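Local coordinates for Tle cognate immunity protein 4 C-terminal domain-containing protein (Pseudomonas aeruginosa PAO1, PDB 4R1D) that probably protects its producer by binding and inhibiting the lipase Tle4, a toxin of the H2 type VI secretion system, as its cognate immunity protein, at residues Thr97-Trp110 and Glu124-Arg136. Sequence-based numbering, arbitrary orientation. Where two conformers were deposited one is given.
Sequences TYVTSKPTWHVYRW and EISRALARNLRSR
Ser135 OG has two partners: Thr104 N donates to it over 3.1 Å, and a water lies 2.8 Å away. The site is the far end of a helix-on-hairpin packing in the N-terminal region of this immunity protein, where strands 92-100 and 107-115 form an antiparallel hairpin and helix 119-132 lies along one face, its segment 124-132 at 21° to strand 97-100. It illustrates how a single chain can leave a helix and continue as a strand without leaving its partner. Beyond the helix, residues 133-135 bridge the hairpin turn, with Lys102 N donating to Leu133 O (3.1 Å) and Ser135 N to Lys102 O (2.9 Å, N-H...O angle 166°). The second donor stands well above the plane of the Lys102 carbonyl. The short strand pairs on its other edge with 152-155, thereby linking the hairpin turn to that small sheet. At the junction, Leu133 has CG anti to its backbone N (chi1 -166°), which directs the branch toward the hairpin, so that CD2 rests on the face where Tyr108 CD2 (3.6 Å) and Val99 CG1 lie. Val99 turns its other methyl, CG2, onto the backbone and CB of Ala130. A water lies 2.7 Å from both Thr100 O and Ala130 O. Farther back, the indole of Trp110 points its benzo edge at the helix, toward Ile125 CG2 and Ser126 OG, while Leu129 CD2 comes in obliquely at CE3. Its NE1 donates a hydrogen bond to Leu30 O, and Arg397 of the partner chain makes a cation-pi contact with this ring, so the packing reaches the interface of the complex. Beside it, Thr97 directs OG1 to Trp110 O at 2.6 Å, leaving methyl CG2 3.3 Å from Ser126 OG.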
loop_
_atom_site.group_PDB
_atom_site.type_symbol
_atom_site.label_atom_id
_atom_site.label_comp_id
_atom_site.label_asym_id
_atom_site.label_seq_id
_atom_site.Cartn_x
_atom_site.Cartn_y
_atom_site.Cartn_z
ATOM N N THR B 97 22.430 -5.727 10.368
ATOM C CA THR B 97 23.188 -6.654 11.220
ATOM C C THR B 97 23.161 -8.092 10.717
ATOM O O THR B 97 22.116 -8.605 10.300
ATOM C CB THR B 97 22.716 -6.673 12.687
ATOM O OG1 THR B 97 21.418 -7.265 12.771
ATOM C CG2 THR B 97 22.709 -5.263 13.313
ATOM N N TYR B 98 24.319 -8.735 10.777
ATOM C CA TYR B 98 24.438 -10.148 10.442
ATOM C C TYR B 98 24.885 -10.879 11.696
ATOM O O TYR B 98 25.822 -10.455 12.379
ATOM C CB TYR B 98 25.424 -10.324 9.285
ATOM C CG TYR B 98 24.929 -9.606 8.056
ATOM C CD1 TYR B 98 24.148 -10.263 7.127
ATOM C CD2 TYR B 98 25.168 -8.242 7.871
ATOM C CE1 TYR B 98 23.649 -9.610 6.017
ATOM C CE2 TYR B 98 24.673 -7.577 6.761
ATOM C CZ TYR B 98 23.910 -8.272 5.839
ATOM O OH TYR B 98 23.403 -7.643 4.727
ATOM N N VAL B 99 24.189 -11.955 12.023
ATOM C CA VAL B 99 24.421 -12.624 13.300
ATOM C C VAL B 99 24.264 -14.122 13.128
ATOM O O VAL B 99 23.466 -14.580 12.306
ATOM C CB VAL B 99 23.467 -12.098 14.399
ATOM C CG1 VAL B 99 22.009 -12.395 14.054
ATOM C CG2 VAL B 99 23.838 -12.672 15.765
ATOM N N THR B 100 25.037 -14.884 13.895
ATOM C CA THR B 100 25.043 -16.335 13.774
ATOM C C THR B 100 24.642 -17.010 15.077
ATOM O O THR B 100 24.913 -16.505 16.155
ATOM C CB THR B 100 26.443 -16.834 13.374
ATOM O OG1 THR B 100 27.406 -16.338 14.313
ATOM C CG2 THR B 100 26.795 -16.332 11.989
ATOM N N SER B 101 23.991 -18.163 14.972
ATOM C CA SER B 101 23.629 -18.933 16.151
ATOM C C SER B 101 24.836 -19.738 16.630
ATOM O O SER B 101 25.776 -19.974 15.863
ATOM C CB SER B 101 22.479 -19.879 15.816
ATOM O OG SER B 101 22.793 -20.631 14.654
ATOM N N LYS B 102 24.802 -20.127 17.902
ATOM C CA LYS B 102 25.832 -20.988 18.481
ATOM C C LYS B 102 25.161 -22.086 19.294
ATOM O O LYS B 102 24.081 -21.886 19.857
ATOM C CB LYS B 102 26.773 -20.183 19.387
ATOM C CG LYS B 102 27.351 -18.944 18.733
ATOM C CD LYS B 102 28.090 -19.279 17.453
ATOM C CE LYS B 102 28.196 -18.064 16.544
ATOM N NZ LYS B 102 28.896 -18.375 15.270
ATOM N N PRO B 103 25.816 -23.254 19.392
ATOM C CA PRO B 103 27.115 -23.558 18.783
ATOM C C PRO B 103 27.029 -24.028 17.336
ATOM O O PRO B 103 28.046 -24.013 16.637
ATOM C CB PRO B 103 27.657 -24.692 19.669
ATOM C CG PRO B 103 26.444 -25.355 20.206
ATOM C CD PRO B 103 25.449 -24.231 20.431
ATOM N N THR B 104 25.852 -24.460 16.892
ATOM C CA THR B 104 25.685 -24.793 15.486
ATOM C C THR B 104 25.469 -23.516 14.681
ATOM O O THR B 104 24.572 -22.728 14.963
ATOM C CB THR B 104 24.512 -25.762 15.235
ATOM O OG1 THR B 104 24.815 -27.043 15.801
ATOM C CG2 THR B 104 24.295 -25.942 13.744
ATOM N N TRP B 105 26.299 -23.335 13.670
ATOM C CA TRP B 105 26.297 -22.128 12.859
ATOM C C TRP B 105 25.074 -22.039 11.950
ATOM O O TRP B 105 24.792 -22.957 11.182
ATOM C CB TRP B 105 27.574 -22.119 12.021
ATOM C CG TRP B 105 27.927 -20.816 11.392
ATOM C CD1 TRP B 105 28.721 -19.839 11.918
ATOM C CD2 TRP B 105 27.522 -20.356 10.105
ATOM N NE1 TRP B 105 28.834 -18.793 11.036
ATOM C CE2 TRP B 105 28.105 -19.087 9.914
ATOM C CE3 TRP B 105 26.720 -20.893 9.093
ATOM C CZ2 TRP B 105 27.914 -18.348 8.755
ATOM C CZ3 TRP B 105 26.530 -20.157 7.944
ATOM C CH2 TRP B 105 27.128 -18.899 7.780
ATOM N N HIS B 106 24.343 -20.933 12.061
ATOM C CA HIS B 106 23.331 -20.552 11.081
ATOM C C HIS B 106 23.422 -19.043 10.984
ATOM O O HIS B 106 23.703 -18.377 11.982
ATOM C CB HIS B 106 21.916 -20.916 11.539
ATOM C CG HIS B 106 21.722 -22.372 11.820
ATOM N ND1 HIS B 106 21.703 -23.326 10.824
ATOM C CD2 HIS B 106 21.532 -23.036 12.983
ATOM C CE1 HIS B 106 21.510 -24.517 11.364
ATOM N NE2 HIS B 106 21.407 -24.369 12.673
ATOM N N VAL B 107 23.165 -18.510 9.802
ATOM C CA VAL B 107 23.297 -17.073 9.576
ATOM C C VAL B 107 21.952 -16.362 9.492
ATOM O O VAL B 107 20.999 -16.909 8.956
ATOM C CB VAL B 107 24.076 -16.811 8.283
ATOM C CG1 VAL B 107 23.472 -15.658 7.524
ATOM C CG2 VAL B 107 25.502 -16.518 8.611
ATOM N N TYR B 108 21.892 -15.143 10.028
ATOM C CA TYR B 108 20.678 -14.332 9.981
ATOM C C TYR B 108 20.987 -12.897 9.609
ATOM O O TYR B 108 22.042 -12.371 9.968
ATOM C CB TYR B 108 19.971 -14.354 11.341
ATOM C CG TYR B 108 19.662 -15.752 11.800
ATOM C CD1 TYR B 108 18.398 -16.302 11.624
ATOM C CD2 TYR B 108 20.655 -16.541 12.373
ATOM C CE1 TYR B 108 18.125 -17.589 12.030
ATOM C CE2 TYR B 108 20.396 -17.819 12.769
ATOM C CZ TYR B 108 19.135 -18.344 12.604
ATOM O OH TYR B 108 18.898 -19.633 13.020
ATOM N N ARG B 109 20.046 -12.264 8.909
ATOM C CA ARG B 109 20.138 -10.844 8.614
ATOM C C ARG B 109 19.028 -10.123 9.373
ATOM O O ARG B 109 17.878 -10.537 9.324
ATOM C CB ARG B 109 19.976 -10.591 7.119
ATOM C CG ARG B 109 20.066 -9.126 6.754
ATOM C CD ARG B 109 19.752 -8.892 5.282
ATOM N NE ARG B 109 20.257 -7.598 4.831
ATOM C CZ ARG B 109 20.079 -7.108 3.606
ATOM N NH1 ARG B 109 19.395 -7.796 2.706
ATOM N NH2 ARG B 109 20.588 -5.922 3.282
ATOM N N TRP B 110 19.378 -9.057 10.083
ATOM C CA TRP B 110 18.402 -8.308 10.851
ATOM C C TRP B 110 18.666 -6.828 10.612
ATOM O O TRP B 110 19.569 -6.236 11.214
ATOM C CB TRP B 110 18.503 -8.655 12.337
ATOM C CG TRP B 110 17.533 -7.873 13.189
ATOM C CD1 TRP B 110 16.190 -7.703 12.970
ATOM C CD2 TRP B 110 17.839 -7.158 14.391
ATOM N NE1 TRP B 110 15.638 -6.924 13.978
ATOM C CE2 TRP B 110 16.631 -6.577 14.857
ATOM C CE3 TRP B 110 19.014 -6.958 15.125
ATOM C CZ2 TRP B 110 16.570 -5.812 16.016
ATOM C CZ3 TRP B 110 18.946 -6.188 16.293
ATOM C CH2 TRP B 110 17.734 -5.633 16.719
ATOM N N GLU B 124 24.310 -2.040 21.701
ATOM C CA GLU B 124 24.184 -2.964 22.828
ATOM C C GLU B 124 23.138 -4.050 22.554
ATOM O O GLU B 124 23.317 -5.206 22.942
ATOM C CB GLU B 124 23.865 -2.223 24.132
ATOM C CG GLU B 124 23.620 -3.149 25.314
ATOM C CD GLU B 124 24.771 -4.128 25.552
ATOM O OE1 GLU B 124 25.946 -3.764 25.298
ATOM O OE2 GLU B 124 24.495 -5.266 25.990
ATOM N N ILE B 125 22.053 -3.683 21.878
ATOM C CA ILE B 125 21.027 -4.659 21.524
ATOM C C ILE B 125 21.594 -5.755 20.611
ATOM O O ILE B 125 21.334 -6.938 20.827
ATOM C CB ILE B 125 19.788 -3.990 20.875
ATOM C CG1 ILE B 125 18.999 -3.201 21.924
ATOM C CG2 ILE B 125 18.888 -5.041 20.245
ATOM C CD1 ILE B 125 17.895 -2.336 21.337
ATOM N N SER B 126 22.371 -5.356 19.604
ATOM C CA SER B 126 22.997 -6.307 18.691
ATOM C C SER B 126 24.071 -7.142 19.387
ATOM O O SER B 126 24.190 -8.334 19.126
ATOM C CB SER B 126 23.580 -5.594 17.472
ATOM O OG SER B 126 22.541 -5.177 16.593
ATOM N N ARG B 127 24.851 -6.514 20.263
ATOM C CA ARG B 127 25.802 -7.258 21.093
ATOM C C ARG B 127 25.080 -8.358 21.859
ATOM O O ARG B 127 25.520 -9.512 21.893
ATOM C CB ARG B 127 26.491 -6.345 22.114
ATOM C CG ARG B 127 27.005 -5.020 21.584
ATOM C CD ARG B 127 28.477 -5.060 21.248
ATOM N NE ARG B 127 29.282 -5.714 22.278
ATOM C CZ ARG B 127 30.542 -6.093 22.086
ATOM N NH1 ARG B 127 31.124 -5.862 20.918
ATOM N NH2 ARG B 127 31.222 -6.699 23.049
ATOM N N ALA B 128 23.974 -7.989 22.493
ATOM C CA ALA B 128 23.210 -8.919 23.311
ATOM C C ALA B 128 22.590 -10.019 22.452
ATOM O O ALA B 128 22.578 -11.182 22.842
ATOM C CB ALA B 128 22.133 -8.178 24.104
ATOM N N LEU B 129 22.081 -9.644 21.282
ATOM C CA LEU B 129 21.539 -10.626 20.346
ATOM C C LEU B 129 22.583 -11.684 20.004
ATOM O O LEU B 129 22.285 -12.878 19.979
ATOM C CB LEU B 129 21.048 -9.946 19.056
ATOM C CG LEU B 129 20.445 -10.887 18.005
ATOM C CD1 LEU B 129 19.339 -11.757 18.608
ATOM C CD2 LEU B 129 19.914 -10.109 16.797
ATOM N N ALA B 130 23.809 -11.242 19.744
ATOM C CA ALA B 130 24.870 -12.168 19.338
ATOM C C ALA B 130 25.271 -13.101 20.482
ATOM O O ALA B 130 25.668 -14.246 20.253
ATOM C CB ALA B 130 26.075 -11.408 18.817
ATOM N N ARG B 131 25.171 -12.610 21.712
ATOM C CA ARG B 131 25.382 -13.463 22.882
ATOM C C ARG B 131 24.261 -14.478 23.063
ATOM O O ARG B 131 24.512 -15.602 23.491
ATOM C CB ARG B 131 25.497 -12.633 24.166
ATOM C CG ARG B 131 26.752 -11.784 24.262
ATOM C CD ARG B 131 26.954 -11.242 25.677
ATOM N NE ARG B 131 25.900 -10.320 26.091
ATOM C CZ ARG B 131 25.930 -9.007 25.883
ATOM N NH1 ARG B 131 26.963 -8.457 25.257
ATOM N NH2 ARG B 131 24.927 -8.244 26.299
ATOM N N ASN B 132 23.031 -14.077 22.740
ATOM C CA ASN B 132 21.849 -14.862 23.088
ATOM C C ASN B 132 21.321 -15.803 21.998
ATOM O O ASN B 132 20.422 -16.603 22.263
ATOM C CB ASN B 132 20.701 -13.940 23.523
ATOM C CG ASN B 132 21.057 -13.063 24.725
ATOM O OD1 ASN B 132 21.913 -13.408 25.546
ATOM N ND2 ASN B 132 20.378 -11.929 24.838
ATOM N N LEU B 133 21.855 -15.715 20.784
ATOM C CA LEU B 133 21.290 -16.499 19.677
ATOM C C LEU B 133 21.766 -17.955 19.729
ATOM O O LEU B 133 22.908 -18.243 19.403
ATOM C CB LEU B 133 21.624 -15.864 18.323
ATOM C CG LEU B 133 20.820 -16.403 17.130
ATOM C CD1 LEU B 133 19.317 -16.309 17.389
ATOM C CD2 LEU B 133 21.186 -15.686 15.837
ATOM N N ARG B 134 20.880 -18.858 20.147
ATOM C CA ARG B 134 21.241 -20.262 20.361
ATOM C C ARG B 134 20.660 -21.126 19.255
ATOM O O ARG B 134 19.498 -20.977 18.897
ATOM C CB ARG B 134 20.682 -20.758 21.696
ATOM C CG ARG B 134 21.104 -19.957 22.915
ATOM C CD ARG B 134 22.442 -20.412 23.480
ATOM N NE ARG B 134 22.527 -20.134 24.913
ATOM C CZ ARG B 134 23.029 -19.019 25.438
ATOM N NH1 ARG B 134 23.508 -18.065 24.650
ATOM N NH2 ARG B 134 23.059 -18.861 26.756
ATOM N N SER B 135 21.455 -22.047 18.722
ATOM C CA SER B 135 20.949 -22.950 17.690
ATOM C C SER B 135 20.007 -24.020 18.270
ATOM O O SER B 135 20.113 -24.391 19.452
ATOM C CB SER B 135 22.125 -23.622 16.979
ATOM O OG SER B 135 22.957 -24.260 17.939
ATOM N N ARG B 136 19.091 -24.513 17.437
ATOM C CA ARG B 136 18.252 -25.660 17.772
ATOM C C ARG B 136 17.934 -26.407 16.476
ATOM O O ARG B 136 17.988 -25.827 15.394
ATOM C CB ARG B 136 16.948 -25.226 18.478
ATOM C CG ARG B 136 15.919 -24.553 17.550
ATOM C CD ARG B 136 14.664 -24.039 18.279
ATOM N NE ARG B 136 13.829 -23.329 17.309
ATOM C CZ ARG B 136 12.773 -23.853 16.688
ATOM N NH1 ARG B 136 12.372 -25.084 16.966
ATOM N NH2 ARG B 136 12.105 -23.134 15.793
HETATM O O HOH W 1 26.554 -15.376 17.916
HETATM O O HOH W 2 22.305 -26.947 18.209
#